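Local coordinates for anthranilate synthase component I (Streptococcus pneumoniae serotype 4, PDB 5KCK), which belongs to the chorismate-binding enzyme family as the first component of anthranilate synthase, a mixed alpha-and-beta (alpha+beta) protein built around large antiparallel sheets, at residues Q251-N265 and G401-L414. Sequence-based numbering, arbitrary orientation.
Sequences QIIGASPESLVSVKN and GDMDLAIAIRTMIL
Two antiparallel ladders, joined by loop residues S256-E258 and A408-R410, bind 251-265 to 401-414 and link two sheets of the chorismate-binding fold. In the first ladder, Q251 pairs with L414 and I253 with M412, each through two backbone bonds; between them I252 CG1 lies alongside I413 CD1, 3.8 Å away, both side chains pointing the same way. The T411 hydroxyl bonds back to I409 O, arriving well above the carbonyl plane, and also meets Y243 OH.

Between the ladders, backbone bonds from A255 N to R410 O and from I407 N to E258 O keep the chains together, and S256 adds a side-chain bond. With its hydroxyl swung opposite the backbone N (chi1 174°), S256 sends OG 2.6 Å to I407 O, in the carbonyl plane; that oxygen also accepts I409 N, closing the inverse gamma turn centred on A408. The R410 side chain, bent at chi2 and chi3, lays its guanidinium beside A255 and P257: A255 O sits above one face, 3.3 Å from NH2 at an angle too poor for a bond, while P257 CG comes within 3.5 Å of NH1. I409 CD1 packs against the E258 carboxylate end, 3.7 Å from CD.

Just past the S259-A406 pair the second ladder carries a classic bulge: L260 N and, weakly, V261 N both address L405 O, at 2.8 Å for L260. Beyond it, the selenomethionine M403 bends at chi3 (67°), bringing CE against both V261 CG1 and V263 CG2. At the far end, D402 OD1 takes N265 N at 3.0 Å on its syn side, 35° out of the carboxylate plane.

Helix 354-361 packs on V261, V263 and L405, whereas helix 226-236 covers I253 and M412. Y241 OH holds D404 OD1. Strands 267-270 and 393-398 flank the second ladder, and strands 242-246 and 418-427 flank the first.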
ATOM      1  N   GLN A 251     -23.136  10.556  13.825  1.00 24.31           N
ATOM      2  CA  GLN A 251     -21.871  10.034  13.331  1.00 24.08           C
ATOM      3  C   GLN A 251     -21.057  11.169  12.730  1.00 24.01           C
ATOM      4  O   GLN A 251     -21.604  12.140  12.202  1.00 30.55           O
ATOM      5  CB  GLN A 251     -22.049   8.929  12.262  1.00 25.04           C
ATOM      6  CG  GLN A 251     -22.768   7.657  12.714  1.00 25.32           C
ATOM      7  CD  GLN A 251     -24.260   7.847  12.860  1.00 29.30           C
ATOM      8  OE1 GLN A 251     -24.912   8.418  11.984  1.00 37.15           O
ATOM      9  NE2 GLN A 251     -24.808   7.385  13.977  1.00 32.78           N
ATOM     10  N   ILE A 252     -19.742  11.014  12.783  1.00 23.43           N
ATOM     11  CA  ILE A 252     -18.803  11.961  12.200  1.00 28.75           C
ATOM     12  C   ILE A 252     -17.932  11.189  11.218  1.00 26.45           C
ATOM     13  O   ILE A 252     -17.329  10.168  11.579  1.00 23.51           O
ATOM     14  CB  ILE A 252     -17.970  12.661  13.283  1.00 28.22           C
ATOM     15  CG1 ILE A 252     -18.880  13.539  14.150  1.00 22.11           C
ATOM     16  CG2 ILE A 252     -16.858  13.505  12.668  1.00 22.44           C
ATOM     17  CD1 ILE A 252     -18.155  14.202  15.276  1.00 27.60           C
ATOM     18  N   ILE A 253     -17.905  11.644   9.969  1.00 24.89           N
ATOM     19  CA  ILE A 253     -17.191  10.966   8.893  1.00 25.62           C
ATOM     20  C   ILE A 253     -16.339  11.999   8.175  1.00 30.83           C
ATOM     21  O   ILE A 253     -16.865  13.007   7.688  1.00 26.64           O
ATOM     22  CB  ILE A 253     -18.148  10.290   7.900  1.00 26.88           C
ATOM     23  CG1 ILE A 253     -19.273   9.564   8.641  1.00 26.66           C
ATOM     24  CG2 ILE A 253     -17.376   9.334   6.995  1.00 35.39           C
ATOM     25  CD1 ILE A 253     -20.351   8.976   7.715  1.00 31.98           C
ATOM     26  N   GLY A 254     -15.038  11.749   8.084  1.00 25.75           N
ATOM     27  CA  GLY A 254     -14.208  12.778   7.490  1.00 29.57           C
ATOM     28  C   GLY A 254     -12.896  12.269   6.948  1.00 33.94           C
ATOM     29  O   GLY A 254     -12.459  11.152   7.233  1.00 26.05           O
ATOM     30  N   ALA A 255     -12.267  13.145   6.160  1.00 27.16           N
ATOM     31  CA  ALA A 255     -11.002  12.881   5.489  1.00 27.70           C
ATOM     32  C   ALA A 255     -10.149  14.153   5.518  1.00 32.06           C
ATOM     33  O   ALA A 255      -9.731  14.685   4.495  1.00 33.04           O
ATOM     34  CB  ALA A 255     -11.235  12.412   4.055  1.00 29.30           C
ATOM     35  N   SER A 256      -9.908  14.670   6.713  1.00 26.46           N
ATOM     36  CA  SER A 256      -9.132  15.899   6.849  1.00 31.54           C
ATOM     37  C   SER A 256      -7.689  15.670   6.419  1.00 32.06           C
ATOM     38  O   SER A 256      -7.038  14.745   6.917  1.00 34.25           O
ATOM     39  CB  SER A 256      -9.151  16.401   8.283  1.00 25.09           C
ATOM     40  OG  SER A 256      -8.282  17.512   8.407  1.00 30.91           O
ATOM     41  N   PRO A 257      -7.154  16.480   5.509  1.00 36.63           N
ATOM     42  CA  PRO A 257      -5.733  16.378   5.151  1.00 32.50           C
ATOM     43  C   PRO A 257      -4.803  17.243   5.990  1.00 40.21           C
ATOM     44  O   PRO A 257      -3.588  17.206   5.765  1.00 40.50           O
ATOM     45  CB  PRO A 257      -5.734  16.843   3.689  1.00 35.16           C
ATOM     46  CG  PRO A 257      -6.854  17.834   3.619  1.00 37.62           C
ATOM     47  CD  PRO A 257      -7.895  17.396   4.624  1.00 30.63           C
ATOM     48  N   GLU A 258      -5.323  17.986   6.967  1.00 26.80           N
ATOM     49  CA  GLU A 258      -4.547  18.993   7.686  1.00 26.39           C
ATOM     50  C   GLU A 258      -4.512  18.654   9.172  1.00 24.79           C
ATOM     51  O   GLU A 258      -5.546  18.690   9.847  1.00 28.21           O
ATOM     52  CB  GLU A 258      -5.130  20.390   7.462  1.00 27.07           C
ATOM     53  CG  GLU A 258      -5.206  20.796   5.992  1.00 46.88           C
ATOM     54  CD  GLU A 258      -5.533  22.272   5.799  1.00 55.15           C
ATOM     55  OE1 GLU A 258      -5.433  23.037   6.784  1.00 57.40           O
ATOM     56  OE2 GLU A 258      -5.888  22.662   4.661  1.00 59.66           O
ATOM     57  N   SER A 259      -3.324  18.334   9.674  1.00 24.32           N
ATOM     58  CA  SER A 259      -3.136  18.155  11.103  1.00 22.99           C
ATOM     59  C   SER A 259      -3.292  19.487  11.826  1.00 28.39           C
ATOM     60  O   SER A 259      -2.841  20.524  11.339  1.00 25.26           O
ATOM     61  CB  SER A 259      -1.751  17.576  11.380  1.00 22.78           C
ATOM     62  OG  SER A 259      -1.499  17.559  12.776  1.00 38.18           O
ATOM     63  N   LEU A 260      -3.953  19.464  12.986  1.00 21.70           N
ATOM     64  CA  LEU A 260      -3.938  20.651  13.833  1.00 21.42           C
ATOM     65  C   LEU A 260      -2.676  20.688  14.685  1.00 28.18           C
ATOM     66  O   LEU A 260      -1.944  21.679  14.680  1.00 24.72           O
ATOM     67  CB  LEU A 260      -5.176  20.702  14.735  1.00 20.70           C
ATOM     68  CG  LEU A 260      -5.165  21.829  15.787  1.00 29.48           C
ATOM     69  CD1 LEU A 260      -5.518  23.194  15.173  1.00 21.34           C
ATOM     70  CD2 LEU A 260      -6.076  21.530  16.976  1.00 23.29           C
ATOM     71  N   VAL A 261      -2.406  19.607  15.414  1.00 22.02           N
ATOM     72  CA  VAL A 261      -1.274  19.544  16.327  1.00 19.62           C
ATOM     73  C   VAL A 261      -1.105  18.100  16.759  1.00 30.63           C
ATOM     74  O   VAL A 261      -2.083  17.350  16.856  1.00 28.72           O
ATOM     75  CB  VAL A 261      -1.479  20.464  17.548  1.00 19.82           C
ATOM     76  CG1 VAL A 261      -2.562  19.900  18.469  1.00 20.78           C
ATOM     77  CG2 VAL A 261      -0.171  20.674  18.298  1.00 18.95           C
ATOM     78  N   SER A 262       0.133  17.693  17.002  1.00 24.10           N
ATOM     79  CA  SER A 262       0.400  16.398  17.591  1.00 18.47           C
ATOM     80  C   SER A 262       1.436  16.551  18.695  1.00 24.01           C
ATOM     81  O   SER A 262       2.253  17.478  18.694  1.00 27.19           O
ATOM     82  CB  SER A 262       0.883  15.394  16.551  1.00 19.05           C
ATOM     83  OG  SER A 262       2.198  15.696  16.135  1.00 30.42           O
ATOM     84  N   VAL A 263       1.380  15.637  19.650  1.00 18.92           N
ATOM     85  CA  VAL A 263       2.359  15.556  20.718  1.00 21.21           C
ATOM     86  C   VAL A 263       2.861  14.128  20.761  1.00 20.31           C
ATOM     87  O   VAL A 263       2.059  13.191  20.838  1.00 21.27           O
ATOM     88  CB  VAL A 263       1.770  15.958  22.077  1.00 16.65           C
ATOM     89  CG1 VAL A 263       2.864  15.945  23.142  1.00 22.42           C
ATOM     90  CG2 VAL A 263       1.086  17.295  21.972  1.00 17.15           C
ATOM     91  N   LYS A 264       4.182  13.965  20.717  1.00 21.59           N
ATOM     92  CA  LYS A 264       4.791  12.641  20.640  1.00 23.12           C
ATOM     93  C   LYS A 264       6.090  12.672  21.434  1.00 22.87           C
ATOM     94  O   LYS A 264       7.021  13.399  21.070  1.00 27.07           O
ATOM     95  CB  LYS A 264       5.033  12.246  19.187  1.00 29.87           C
ATOM     96  CG  LYS A 264       5.996  11.088  19.003  1.00 43.24           C
ATOM     97  CD  LYS A 264       5.281   9.756  18.978  1.00 49.72           C
ATOM     98  CE  LYS A 264       6.218   8.658  18.493  1.00 61.95           C
ATOM     99  NZ  LYS A 264       6.885   9.023  17.204  1.00 64.77           N
ATOM    100  N   ASN A 265       6.131  11.905  22.523  1.00 25.38           N
ATOM    101  CA  ASN A 265       7.283  11.830  23.426  1.00 27.48           C
ATOM    102  C   ASN A 265       7.794  13.219  23.806  1.00 28.41           C
ATOM    103  O   ASN A 265       8.982  13.519  23.702  1.00 21.85           O
ATOM    104  CB  ASN A 265       8.402  10.989  22.812  1.00 29.48           C
ATOM    105  CG  ASN A 265       8.000   9.529  22.629  1.00 49.72           C
ATOM    106  OD1 ASN A 265       7.161   9.002  23.366  1.00 57.17           O
ATOM    107  ND2 ASN A 265       8.596   8.871  21.642  1.00 53.54           N
ATOM    108  N   GLY A 401      -0.158   9.930  27.045  1.00 21.53           N
ATOM    109  CA  GLY A 401      -0.073  11.371  26.943  1.00 21.76           C
ATOM    110  C   GLY A 401       0.282  11.889  25.562  1.00 26.16           C
ATOM    111  O   GLY A 401       0.265  13.108  25.353  1.00 23.00           O
ATOM    112  N   ASP A 402       0.626  11.006  24.623  1.00 21.20           N
ATOM    113  CA  ASP A 402       0.748  11.393  23.227  1.00 19.41           C
ATOM    114  C   ASP A 402      -0.623  11.767  22.669  1.00 27.60           C
ATOM    115  O   ASP A 402      -1.669  11.368  23.191  1.00 26.37           O
ATOM    116  CB  ASP A 402       1.340  10.261  22.386  1.00 20.75           C
ATOM    117  CG  ASP A 402       2.821  10.066  22.625  1.00 32.18           C
ATOM    118  OD1 ASP A 402       3.438  10.917  23.301  1.00 40.80           O
ATOM    119  OD2 ASP A 402       3.372   9.062  22.126  1.00 38.43           O
HETATM  120  N   MSE A 403      -0.604  12.529  21.584  1.00 20.09           N
HETATM  121  CA  MSE A 403      -1.836  13.048  21.011  1.00 20.77           C
HETATM  122  C   MSE A 403      -1.658  13.326  19.537  1.00 20.10           C
HETATM  123  O   MSE A 403      -0.576  13.721  19.110  1.00 20.40           O
HETATM  124  CB  MSE A 403      -2.259  14.329  21.724  1.00 17.42           C
HETATM  125  CG  MSE A 403      -3.603  14.849  21.278  1.00 34.99           C
HETATM  126 SE   MSE A 403      -4.118  16.476  22.224  1.00 41.71          SE
HETATM  127  CE  MSE A 403      -2.736  17.686  21.502  1.00 28.02           C
ATOM    128  N   ASP A 404      -2.715  13.121  18.753  1.00 19.66           N
ATOM    129  CA  ASP A 404      -2.683  13.462  17.335  1.00 23.57           C
ATOM    130  C   ASP A 404      -4.061  13.962  16.928  1.00 19.87           C
ATOM    131  O   ASP A 404      -5.035  13.210  16.980  1.00 22.98           O
ATOM    132  CB  ASP A 404      -2.258  12.257  16.497  1.00 29.82           C
ATOM    133  CG  ASP A 404      -1.974  12.624  15.056  1.00 38.61           C
ATOM    134  OD1 ASP A 404      -1.968  13.835  14.746  1.00 34.96           O
ATOM    135  OD2 ASP A 404      -1.755  11.698  14.241  1.00 42.90           O
ATOM    136  N   LEU A 405      -4.140  15.230  16.526  1.00 19.75           N
ATOM    137  CA  LEU A 405      -5.410  15.890  16.254  1.00 16.36           C
ATOM    138  C   LEU A 405      -5.414  16.473  14.847  1.00 21.70           C
ATOM    139  O   LEU A 405      -4.496  17.210  14.474  1.00 19.76           O
ATOM    140  CB  LEU A 405      -5.672  16.999  17.278  1.00 21.62           C
ATOM    141  CG  LEU A 405      -5.975  16.559  18.712  1.00 26.16           C
ATOM    142  CD1 LEU A 405      -6.154  17.776  19.583  1.00 23.07           C
ATOM    143  CD2 LEU A 405      -7.221  15.674  18.758  1.00 24.61           C
ATOM    144  N   ALA A 406      -6.453  16.155  14.080  1.00 16.58           N
ATOM    145  CA  ALA A 406      -6.684  16.774  12.781  1.00 19.78           C
ATOM    146  C   ALA A 406      -7.590  17.999  12.909  1.00 20.76           C
ATOM    147  O   ALA A 406      -8.451  18.074  13.792  1.00 21.67           O
ATOM    148  CB  ALA A 406      -7.316  15.768  11.817  1.00 17.18           C
ATOM    149  N   ILE A 407      -7.390  18.965  12.010  1.00 18.03           N
ATOM    150  CA  ILE A 407      -8.352  20.054  11.852  1.00 17.48           C
ATOM    151  C   ILE A 407      -9.649  19.500  11.273  1.00 21.68           C
ATOM    152  O   ILE A 407      -9.637  18.800  10.255  1.00 21.91           O
ATOM    153  CB  ILE A 407      -7.788  21.145  10.931  1.00 18.11           C
ATOM    154  CG1 ILE A 407      -6.405  21.617  11.396  1.00 18.14           C
ATOM    155  CG2 ILE A 407      -8.777  22.313  10.832  1.00 21.00           C
ATOM    156  CD1 ILE A 407      -5.754  22.566  10.394  1.00 22.00           C
ATOM    157  N   ALA A 408     -10.784  19.846  11.885  1.00 23.04           N
ATOM    158  CA  ALA A 408     -12.076  19.292  11.460  1.00 25.16           C
ATOM    159  C   ALA A 408     -12.622  20.056  10.244  1.00 23.77           C
ATOM    160  O   ALA A 408     -13.625  20.767  10.294  1.00 26.67           O
ATOM    161  CB  ALA A 408     -13.059  19.289  12.622  1.00 17.73           C
ATOM    162  N   ILE A 409     -11.917  19.904   9.130  1.00 29.98           N
ATOM    163  CA  ILE A 409     -12.417  20.299   7.823  1.00 28.36           C
ATOM    164  C   ILE A 409     -12.635  19.026   7.019  1.00 26.81           C
ATOM    165  O   ILE A 409     -12.199  17.943   7.403  1.00 24.14           O
ATOM    166  CB  ILE A 409     -11.460  21.248   7.080  1.00 26.76           C
ATOM    167  CG1 ILE A 409     -10.115  20.563   6.871  1.00 26.57           C
ATOM    168  CG2 ILE A 409     -11.314  22.586   7.804  1.00 20.27           C
ATOM    169  CD1 ILE A 409      -9.078  21.456   6.237  1.00 32.85           C
ATOM    170  N   ARG A 410     -13.300  19.174   5.876  1.00 24.03           N
ATOM    171  CA  ARG A 410     -13.648  18.035   5.029  1.00 22.48           C
ATOM    172  C   ARG A 410     -14.299  16.933   5.863  1.00 27.76           C
ATOM    173  O   ARG A 410     -13.998  15.744   5.731  1.00 30.23           O
ATOM    174  CB  ARG A 410     -12.423  17.519   4.279  1.00 31.63           C
ATOM    175  CG  ARG A 410     -11.809  18.536   3.331  1.00 50.13           C
ATOM    176  CD  ARG A 410     -12.046  18.124   1.890  1.00 62.15           C
ATOM    177  NE  ARG A 410     -11.564  16.767   1.671  1.00 65.91           N
ATOM    178  CZ  ARG A 410     -10.301  16.464   1.392  1.00 76.83           C
ATOM    179  NH1 ARG A 410      -9.394  17.428   1.283  1.00 78.51           N
ATOM    180  NH2 ARG A 410      -9.942  15.199   1.221  1.00 81.42           N
ATOM    181  N   THR A 411     -15.196  17.346   6.744  1.00 20.24           N
ATOM    182  CA  THR A 411     -15.817  16.458   7.712  1.00 31.76           C
ATOM    183  C   THR A 411     -17.326  16.576   7.588  1.00 35.18           C
ATOM    184  O   THR A 411     -17.864  17.686   7.531  1.00 31.42           O
ATOM    185  CB  THR A 411     -15.358  16.814   9.125  1.00 26.61           C
ATOM    186  OG1 THR A 411     -13.941  16.621   9.216  1.00 25.50           O
ATOM    187  CG2 THR A 411     -16.057  15.950  10.159  1.00 29.34           C
HETATM  188  N   MSE A 412     -17.999  15.434   7.540  1.00 23.04           N
HETATM  189  CA  MSE A 412     -19.451  15.388   7.465  1.00 22.00           C
HETATM  190  C   MSE A 412     -20.074  14.944   8.798  1.00 21.94           C
HETATM  191  O   MSE A 412     -19.581  14.028   9.453  1.00 26.73           O
HETATM  192  CB  MSE A 412     -19.876  14.450   6.328  1.00 22.11           C
HETATM  193  CG  MSE A 412     -21.365  14.253   6.159  1.00 36.58           C
HETATM  194 SE   MSE A 412     -21.761  12.900   4.770  1.00 52.84          SE
HETATM  195  CE  MSE A 412     -21.087  13.886   3.215  1.00 43.37           C
ATOM    196  N   ILE A 413     -21.165  15.592   9.190  1.00 23.36           N
ATOM    197  CA  ILE A 413     -21.909  15.241  10.393  1.00 21.69           C
ATOM    198  C   ILE A 413     -23.236  14.632   9.969  1.00 28.20           C
ATOM    199  O   ILE A 413     -24.000  15.256   9.219  1.00 28.31           O
ATOM    200  CB  ILE A 413     -22.155  16.463  11.296  1.00 32.27           C
ATOM    201  CG1 ILE A 413     -20.881  17.300  11.462  1.00 35.59           C
ATOM    202  CG2 ILE A 413     -22.728  16.025  12.633  1.00 21.97           C
ATOM    203  CD1 ILE A 413     -19.704  16.514  11.938  1.00 51.56           C
ATOM    204  N   LEU A 414     -23.528  13.438  10.478  1.00 28.83           N
ATOM    205  CA  LEU A 414     -24.816  12.778  10.269  1.00 28.77           C
ATOM    206  C   LEU A 414     -25.600  12.833  11.572  1.00 30.69           C
ATOM    207  O   LEU A 414     -25.227  12.186  12.555  1.00 30.32           O
ATOM    208  CB  LEU A 414     -24.631  11.337   9.803  1.00 27.77           C
ATOM    209  CG  LEU A 414     -24.684  11.186   8.284  1.00 43.03           C
ATOM    210  CD1 LEU A 414     -23.543  11.919   7.637  1.00 41.78           C
ATOM    211  CD2 LEU A 414     -24.654   9.735   7.909  1.00 48.81           C
TER